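Local coordinates for protein D-glyceraldehyde dehydrogenase (NADP(+)) (PDB 5IZD) that oxidises D-glyceraldehyde to (R)-glycerate with NADP+ in the non-phosphorylated Entner-Doudoroff pathway, working as a homotetramer built as a dimer of dimers, at residues Y407-Y412 / F430-V435; R70-I75 / G103-I108. All coordinates share one frame; numbering follows the deposited sequence.

Contact 1: residues Y407-Y412 / F430-V435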
ATOM      1  N   TYR A 407      27.114   2.405  14.861  1.00 30.67           N
ATOM      2  CA  TYR A 407      26.604   2.645  13.544  1.00 30.14           C
ATOM      3  C   TYR A 407      25.716   1.512  13.079  1.00 29.61           C
ATOM      4  O   TYR A 407      25.624   0.449  13.719  1.00 29.95           O
ATOM      5  CB  TYR A 407      27.760   2.842  12.597  1.00 30.45           C
ATOM      6  CG  TYR A 407      28.699   3.953  12.969  1.00 30.77           C
ATOM      7  CD1 TYR A 407      28.418   5.289  12.650  1.00 30.72           C
ATOM      8  CD2 TYR A 407      29.906   3.670  13.602  1.00 31.53           C
ATOM      9  CE1 TYR A 407      29.306   6.299  12.989  1.00 31.14           C
ATOM     10  CE2 TYR A 407      30.821   4.656  13.921  1.00 31.89           C
ATOM     11  CZ  TYR A 407      30.541   5.978  13.581  1.00 31.82           C
ATOM     12  OH  TYR A 407      31.476   6.937  13.928  1.00 32.05           O
ATOM     13  N   GLY A 408      25.027   1.763  11.973  1.00 28.89           N
ATOM     14  CA  GLY A 408      24.021   0.858  11.446  1.00 28.44           C
ATOM     15  C   GLY A 408      23.488   1.041  10.042  1.00 28.03           C
ATOM     16  O   GLY A 408      22.274   0.752   9.741  1.00 27.60           O
ATOM     17  N   LEU A 409      24.335   1.503   9.136  1.00 27.74           N
ATOM     18  CA  LEU A 409      23.825   1.755   7.800  1.00 27.51           C
ATOM     19  C   LEU A 409      24.075   0.542   6.885  1.00 27.33           C
ATOM     20  O   LEU A 409      23.233  -0.379   6.881  1.00 27.49           O
ATOM     21  CB  LEU A 409      24.285   3.101   7.299  1.00 27.65           C
ATOM     22  CG  LEU A 409      24.104   3.553   5.846  1.00 27.86           C
ATOM     23  CD1 LEU A 409      22.800   3.166   5.267  1.00 27.90           C
ATOM     24  CD2 LEU A 409      24.306   5.066   5.726  1.00 27.75           C
ATOM     25  N   ALA A 410      25.214   0.462   6.201  1.00 26.98           N
ATOM     26  CA  ALA A 410      25.445  -0.644   5.252  1.00 26.82           C
ATOM     27  C   ALA A 410      26.251  -1.780   5.834  1.00 26.87           C
ATOM     28  O   ALA A 410      26.880  -1.636   6.884  1.00 26.84           O
ATOM     29  CB  ALA A 410      26.156  -0.118   4.027  1.00 26.93           C
ATOM     30  N   SER A 411      26.220  -2.903   5.126  1.00 26.79           N
ATOM     31  CA  SER A 411      26.930  -4.098   5.508  1.00 27.08           C
ATOM     32  C   SER A 411      26.999  -5.017   4.271  1.00 27.17           C
ATOM     33  O   SER A 411      26.211  -4.822   3.333  1.00 26.93           O
ATOM     34  CB  SER A 411      26.210  -4.794   6.701  1.00 27.18           C
ATOM     35  OG  SER A 411      24.924  -5.222   6.305  1.00 26.98           O
ATOM     36  N   TYR A 412      27.965  -5.947   4.273  1.00 27.51           N
ATOM     37  CA  TYR A 412      28.295  -6.804   3.127  1.00 27.79           C
ATOM     38  C   TYR A 412      28.534  -8.215   3.609  1.00 28.37           C
ATOM     39  O   TYR A 412      29.196  -8.414   4.631  1.00 28.56           O
ATOM     40  CB  TYR A 412      29.545  -6.317   2.354  1.00 27.88           C
ATOM     41  CG  TYR A 412      29.408  -4.895   1.840  1.00 27.41           C
ATOM     42  CD1 TYR A 412      29.729  -3.839   2.642  1.00 27.16           C
ATOM     43  CD2 TYR A 412      28.969  -4.630   0.550  1.00 27.31           C
ATOM     44  CE1 TYR A 412      29.615  -2.516   2.194  1.00 26.81           C
ATOM     45  CE2 TYR A 412      28.808  -3.292   0.086  1.00 26.96           C
ATOM     46  CZ  TYR A 412      29.119  -2.245   0.916  1.00 26.66           C
ATOM     47  OH  TYR A 412      28.923  -0.945   0.535  1.00 26.26           O
ATOM     48  N   PHE A 430      21.379  -3.858  10.329  1.00 27.77           N
ATOM     49  CA  PHE A 430      21.890  -2.736   9.517  1.00 27.56           C
ATOM     50  C   PHE A 430      20.810  -2.410   8.509  1.00 27.33           C
ATOM     51  O   PHE A 430      20.017  -3.288   8.153  1.00 27.56           O
ATOM     52  CB  PHE A 430      23.205  -3.096   8.823  1.00 27.56           C
ATOM     53  CG  PHE A 430      24.374  -2.936   9.724  1.00 27.80           C
ATOM     54  CD1 PHE A 430      24.598  -3.845  10.754  1.00 28.11           C
ATOM     55  CD2 PHE A 430      25.207  -1.831   9.610  1.00 27.60           C
ATOM     56  CE1 PHE A 430      25.632  -3.669  11.660  1.00 28.36           C
ATOM     57  CE2 PHE A 430      26.246  -1.641  10.508  1.00 27.94           C
ATOM     58  CZ  PHE A 430      26.465  -2.569  11.535  1.00 28.37           C
ATOM     59  N   GLY A 431      20.772  -1.155   8.087  1.00 26.93           N
ATOM     60  CA  GLY A 431      19.756  -0.694   7.119  1.00 26.73           C
ATOM     61  C   GLY A 431      19.925  -1.292   5.741  1.00 26.84           C
ATOM     62  O   GLY A 431      18.916  -1.528   5.056  1.00 26.75           O
ATOM     63  N   GLU A 432      21.165  -1.577   5.347  1.00 27.16           N
ATOM     64  CA  GLU A 432      21.440  -2.237   4.067  1.00 27.60           C
ATOM     65  C   GLU A 432      22.399  -3.409   4.225  1.00 27.81           C
ATOM     66  O   GLU A 432      23.461  -3.274   4.855  1.00 27.52           O
ATOM     67  CB  GLU A 432      21.999  -1.257   3.020  1.00 28.02           C
ATOM     68  CG  GLU A 432      21.134  -0.038   2.831  1.00 28.20           C
ATOM     69  CD  GLU A 432      21.674   0.973   1.848  1.00 28.67           C
ATOM     70  OE1 GLU A 432      20.810   1.728   1.351  1.00 28.91           O
ATOM     71  OE2 GLU A 432      22.929   1.113   1.628  1.00 29.48           O
ATOM     72  N   LEU A 433      21.987  -4.585   3.704  1.00 28.06           N
ATOM     73  CA  LEU A 433      22.858  -5.741   3.639  1.00 28.61           C
ATOM     74  C   LEU A 433      23.053  -6.096   2.158  1.00 28.86           C
ATOM     75  O   LEU A 433      22.098  -6.420   1.477  1.00 29.18           O
ATOM     76  CB  LEU A 433      22.302  -6.904   4.479  1.00 28.99           C
ATOM     77  CG  LEU A 433      23.058  -8.230   4.411  1.00 29.63           C
ATOM     78  CD1 LEU A 433      24.454  -8.176   5.005  1.00 29.83           C
ATOM     79  CD2 LEU A 433      22.229  -9.313   5.076  1.00 30.19           C
ATOM     80  N   TYR A 434      24.282  -6.039   1.674  1.00 29.03           N
ATOM     81  CA  TYR A 434      24.645  -6.418   0.326  1.00 29.38           C
ATOM     82  C   TYR A 434      25.215  -7.848   0.362  1.00 29.71           C
ATOM     83  O   TYR A 434      26.246  -8.153   0.991  1.00 30.01           O
ATOM     84  CB  TYR A 434      25.667  -5.402  -0.276  1.00 29.70           C
ATOM     85  CG  TYR A 434      25.100  -4.005  -0.467  1.00 29.69           C
ATOM     86  CD1 TYR A 434      24.384  -3.660  -1.619  1.00 29.87           C
ATOM     87  CD2 TYR A 434      25.295  -3.010   0.504  1.00 29.78           C
ATOM     88  CE1 TYR A 434      23.843  -2.389  -1.787  1.00 29.74           C
ATOM     89  CE2 TYR A 434      24.769  -1.733   0.344  1.00 29.53           C
ATOM     90  CZ  TYR A 434      24.016  -1.442  -0.793  1.00 29.67           C
ATOM     91  OH  TYR A 434      23.495  -0.168  -0.948  1.00 29.72           O
ATOM     92  N   VAL A 435      24.534  -8.738  -0.334  1.00 29.61           N
ATOM     93  CA  VAL A 435      24.809 -10.163  -0.285  1.00 29.82           C
ATOM     94  C   VAL A 435      25.327 -10.562  -1.637  1.00 29.93           C
ATOM     95  O   VAL A 435      24.584 -10.552  -2.605  1.00 29.79           O
ATOM     96  CB  VAL A 435      23.513 -10.962   0.001  1.00 29.89           C
ATOM     97  CG1 VAL A 435      23.811 -12.455  -0.017  1.00 30.55           C
ATOM     98  CG2 VAL A 435      22.894 -10.539   1.330  1.00 29.54           C
TER
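Ser-411 and Tyr-434 join two neighbouring parallel strands, 410-414 and 432-435, whose connection through helix 418-427 makes a beta-alpha-beta unit of the aldehyde dehydrogenase fold. Tyr-434 N donates to Ser-411 O over 2.8 Å and nearly straight, at 170°. Toward the N-terminal ends of the two segments, Glu-432 N binds Leu-409 O and Gly-431 N reaches Gly-408 O at 2.9 Å, from above the carbonyl plane. Ser-411 suits its buried place because its short hydroxyl, set between backbone N and carbonyl carbon (chi1 64°), can turn back across the strands, and OG donates to Glu-432 O at 2.8 Å.

The CB of Phe-430 is directed toward segment 407-412, and the ring follows: its CD2 lies 3.2 Å from Ala-410 O and its CE2 packs on Gly-408 CA. Arg-451, whose NH2 also binds Tyr-407 O, adds a cation-pi contact to this ring. With an alanine in place of Phe-430, the packing against Gly-408 CA and Ala-410 O would probably be lost and Arg-451 left without its aromatic partner.

Tyr-412 and Tyr-434 run side by side with ring planes at 20° but well offset, with little face shared between them; CD2 of Tyr-412 touches CB of Tyr-434 at 3.5 Å. Their hydroxyls part company: Tyr-412 OH binds Ile-282 O, while Tyr-434 OH serves Glu-432. That buried carboxylate is held at both oxygens, OE1 by His-447 ND1 and OE2 by Tyr-434 OH, 2.9 Å away and above the carboxylate plane.

Contact 2: residues R70-I75 / G103-I108; sequences RAKELI and GVIDQI
Segments 70-75 and 103-108, of helices 39-77 and 94-112, run antiparallel with axes 9.6 Å apart at closest and 164° between directions, Lys-72 CA and Ile-105 CA nearest at 5.9 Å. They form an antiparallel helix pair within the aldehyde dehydrogenase fold, joined almost wholly through aliphatic side chains. Ile-75 touches three residues across the seam. Its two branches divide the work: CG2, anti to the backbone N, meets Val-104 CG1 and Ile-105 CG1, both at 4.2 Å, while CD1 reaches Ile-108 CD1 at 3.8 Å. An isoleucine suits this place because its CG2 and CD1 reach different partners. Ile-108 uses the same division, sending CG2 to Lys-72 CB at 3.8 Å. Helix 153-164 lies against Val-104 and Ile-108, with Ala-156 touching both, and Lys-187 of helix 178-190 touches Ile-75.

Lys-72, partly exposed, packs through its methylenes while its ammonium nitrogen keeps a polar partner. The side chain crosses Ile-105 at about a right angle, its CD 4.0 Å from Ile-105 CG2. The chain bends at the CG-CD bond (chi3 67°), and NZ is hydrogen-bonded to Gln-109 OE1, one turn past the carbonyl of Ile-105, whose O lies 3.7 Å from Lys-72 CD.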
ATOM      1  N   ARG A  70      12.343  18.148 -17.727  1.00 35.95           N
ATOM      2  CA  ARG A  70      13.028  19.117 -18.559  1.00 37.85           C
ATOM      3  C   ARG A  70      14.437  19.279 -17.986  1.00 36.99           C
ATOM      4  O   ARG A  70      15.375  19.125 -18.696  1.00 37.31           O
ATOM      5  CB  ARG A  70      12.269  20.423 -18.553  1.00 40.20           C
ATOM      6  CG  ARG A  70      12.372  21.224 -19.840  1.00 43.41           C
ATOM      7  CD  ARG A  70      10.990  21.674 -20.311  1.00 46.07           C
ATOM      8  NE  ARG A  70      10.478  22.679 -19.421  1.00 47.05           N
ATOM      9  CZ  ARG A  70       9.207  22.852 -19.140  1.00 48.78           C
ATOM     10  NH1 ARG A  70       8.860  23.803 -18.305  1.00 49.17           N
ATOM     11  NH2 ARG A  70       8.296  22.087 -19.709  1.00 49.90           N
ATOM     12  N   ALA A  71      14.545  19.551 -16.692  1.00 35.98           N
ATOM     13  CA  ALA A  71      15.847  19.618 -15.974  1.00 35.49           C
ATOM     14  C   ALA A  71      16.692  18.383 -16.201  1.00 35.24           C
ATOM     15  O   ALA A  71      17.844  18.473 -16.570  1.00 34.92           O
ATOM     16  CB  ALA A  71      15.687  19.855 -14.496  1.00 34.67           C
ATOM     17  N   LYS A  72      16.089  17.221 -16.014  1.00 35.18           N
ATOM     18  CA  LYS A  72      16.768  15.996 -16.371  1.00 35.53           C
ATOM     19  C   LYS A  72      17.341  16.013 -17.814  1.00 36.37           C
ATOM     20  O   LYS A  72      18.518  15.729 -17.973  1.00 35.69           O
ATOM     21  CB  LYS A  72      15.896  14.782 -16.225  1.00 35.57           C
ATOM     22  CG  LYS A  72      16.744  13.521 -16.208  1.00 35.84           C
ATOM     23  CD  LYS A  72      16.012  12.322 -16.715  1.00 36.63           C
ATOM     24  CE  LYS A  72      15.674  12.399 -18.177  1.00 37.96           C
ATOM     25  NZ  LYS A  72      15.153  11.058 -18.534  1.00 38.23           N
ATOM     26  N   GLU A  73      16.520  16.340 -18.817  1.00 37.40           N
ATOM     27  CA  GLU A  73      16.985  16.381 -20.218  1.00 38.93           C
ATOM     28  C   GLU A  73      18.138  17.397 -20.445  1.00 38.41           C
ATOM     29  O   GLU A  73      19.051  17.091 -21.195  1.00 38.27           O
ATOM     30  CB  GLU A  73      15.868  16.709 -21.189  1.00 40.99           C
ATOM     31  CG  GLU A  73      14.733  15.676 -21.214  1.00 42.72           C
ATOM     32  CD  GLU A  73      13.415  16.271 -21.742  1.00 44.71           C
ATOM     33  OE1 GLU A  73      13.415  17.026 -22.757  1.00 49.11           O
ATOM     34  OE2 GLU A  73      12.378  16.001 -21.142  1.00 46.69           O
ATOM     35  N   LEU A  74      18.055  18.576 -19.824  1.00 37.77           N
ATOM     36  CA  LEU A  74      19.114  19.615 -19.933  1.00 38.02           C
ATOM     37  C   LEU A  74      20.402  19.166 -19.293  1.00 37.49           C
ATOM     38  O   LEU A  74      21.431  19.359 -19.847  1.00 37.51           O
ATOM     39  CB  LEU A  74      18.678  20.943 -19.320  1.00 38.05           C
ATOM     40  CG  LEU A  74      17.566  21.675 -20.063  1.00 38.69           C
ATOM     41  CD1 LEU A  74      17.212  22.924 -19.291  1.00 38.67           C
ATOM     42  CD2 LEU A  74      18.002  22.053 -21.469  1.00 39.84           C
ATOM     43  N   ILE A  75      20.317  18.479 -18.154  1.00 36.83           N
ATOM     44  CA  ILE A  75      21.471  17.911 -17.469  1.00 36.44           C
ATOM     45  C   ILE A  75      22.108  16.891 -18.390  1.00 37.30           C
ATOM     46  O   ILE A  75      23.306  16.944 -18.649  1.00 37.15           O
ATOM     47  CB  ILE A  75      21.084  17.345 -16.075  1.00 35.39           C
ATOM     48  CG1 ILE A  75      20.754  18.504 -15.135  1.00 35.19           C
ATOM     49  CG2 ILE A  75      22.200  16.504 -15.486  1.00 34.84           C
ATOM     50  CD1 ILE A  75      20.275  18.112 -13.739  1.00 34.62           C
ATOM     51  N   GLY A 103      23.845   8.691 -12.197  1.00 33.58           N
ATOM     52  CA  GLY A 103      22.999   8.620 -11.039  1.00 32.73           C
ATOM     53  C   GLY A 103      22.141   9.818 -10.812  1.00 32.41           C
ATOM     54  O   GLY A 103      21.059   9.700 -10.310  1.00 32.00           O
ATOM     55  N   VAL A 104      22.628  10.984 -11.184  1.00 32.47           N
ATOM     56  CA  VAL A 104      21.866  12.190 -11.042  1.00 32.19           C
ATOM     57  C   VAL A 104      20.663  12.063 -11.977  1.00 32.21           C
ATOM     58  O   VAL A 104      19.581  12.374 -11.612  1.00 31.48           O
ATOM     59  CB  VAL A 104      22.716  13.457 -11.383  1.00 32.64           C
ATOM     60  CG1 VAL A 104      21.861  14.638 -11.748  1.00 33.10           C
ATOM     61  CG2 VAL A 104      23.638  13.853 -10.252  1.00 32.50           C
ATOM     62  N   ILE A 105      20.923  11.610 -13.184  1.00 32.83           N
ATOM     63  CA  ILE A 105      19.949  11.459 -14.270  1.00 33.57           C
ATOM     64  C   ILE A 105      18.961  10.357 -13.907  1.00 33.58           C
ATOM     65  O   ILE A 105      17.764  10.617 -13.941  1.00 33.98           O
ATOM     66  CB  ILE A 105      20.635  11.180 -15.648  1.00 34.21           C
ATOM     67  CG1 ILE A 105      21.410  12.431 -16.127  1.00 34.67           C
ATOM     68  CG2 ILE A 105      19.631  10.717 -16.715  1.00 34.65           C
ATOM     69  CD1 ILE A 105      22.540  12.130 -17.106  1.00 35.14           C
ATOM     70  N   ASP A 106      19.422   9.219 -13.443  1.00 33.43           N
ATOM     71  CA  ASP A 106      18.529   8.168 -13.001  1.00 33.67           C
ATOM     72  C   ASP A 106      17.626   8.566 -11.829  1.00 32.67           C
ATOM     73  O   ASP A 106      16.501   8.187 -11.798  1.00 32.72           O
ATOM     74  CB  ASP A 106      19.300   6.916 -12.622  1.00 34.13           C
ATOM     75  CG  ASP A 106      18.378   5.747 -12.175  1.00 34.84           C
ATOM     76  OD1 ASP A 106      17.750   5.143 -13.005  1.00 36.01           O
ATOM     77  OD2 ASP A 106      18.290   5.435 -10.995  1.00 35.33           O
ATOM     78  N   GLN A 107      18.123   9.346 -10.893  1.00 31.80           N
ATOM     79  CA  GLN A 107      17.379   9.670  -9.719  1.00 31.06           C
ATOM     80  C   GLN A 107      16.303  10.683 -10.014  1.00 30.70           C
ATOM     81  O   GLN A 107      15.181  10.591  -9.522  1.00 29.83           O
ATOM     82  CB  GLN A 107      18.286  10.218  -8.623  1.00 31.14           C
ATOM     83  CG  GLN A 107      19.046   9.172  -7.846  1.00 30.94           C
ATOM     84  CD  GLN A 107      19.875   9.856  -6.771  1.00 31.36           C
ATOM     85  OE1 GLN A 107      19.494   9.866  -5.599  1.00 31.76           O
ATOM     86  NE2 GLN A 107      20.954  10.528  -7.184  1.00 31.11           N
ATOM     87  N   ILE A 108      16.683  11.708 -10.773  1.00 30.47           N
ATOM     88  CA  ILE A 108      15.721  12.712 -11.149  1.00 30.36           C
ATOM     89  C   ILE A 108      14.557  12.064 -11.957  1.00 30.43           C
ATOM     90  O   ILE A 108      13.387  12.380 -11.719  1.00 30.40           O
ATOM     91  CB  ILE A 108      16.365  13.847 -11.927  1.00 30.82           C
ATOM     92  CG1 ILE A 108      17.245  14.695 -10.994  1.00 30.55           C
ATOM     93  CG2 ILE A 108      15.275  14.725 -12.516  1.00 31.32           C
ATOM     94  CD1 ILE A 108      18.167  15.651 -11.749  1.00 31.10           C
TER

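Overall arrangement
Contact 2 comes first along the chain and contact 1 much later; their centres lie about 28 Å apart and their nearest atoms about 11 Å, without touching. Contact 1 adjoins the active site, whereas contact 2 stands further back from it. In contact 1 the side chain of Leu-409 is about 3 Å from that of Glu-247, the predicted proton acceptor, while the side chain of Tyr-407 lies about 12 Å from the bound NADP. In contact 2 the side chain of Val-104 is about 8 Å from that of Arg-157, a probable substrate-binding residue. Each also adjoins another subunit: strand 432-435 continues its sheet into one neighbour, and Asp-106 bridges to Arg-116 of a different one.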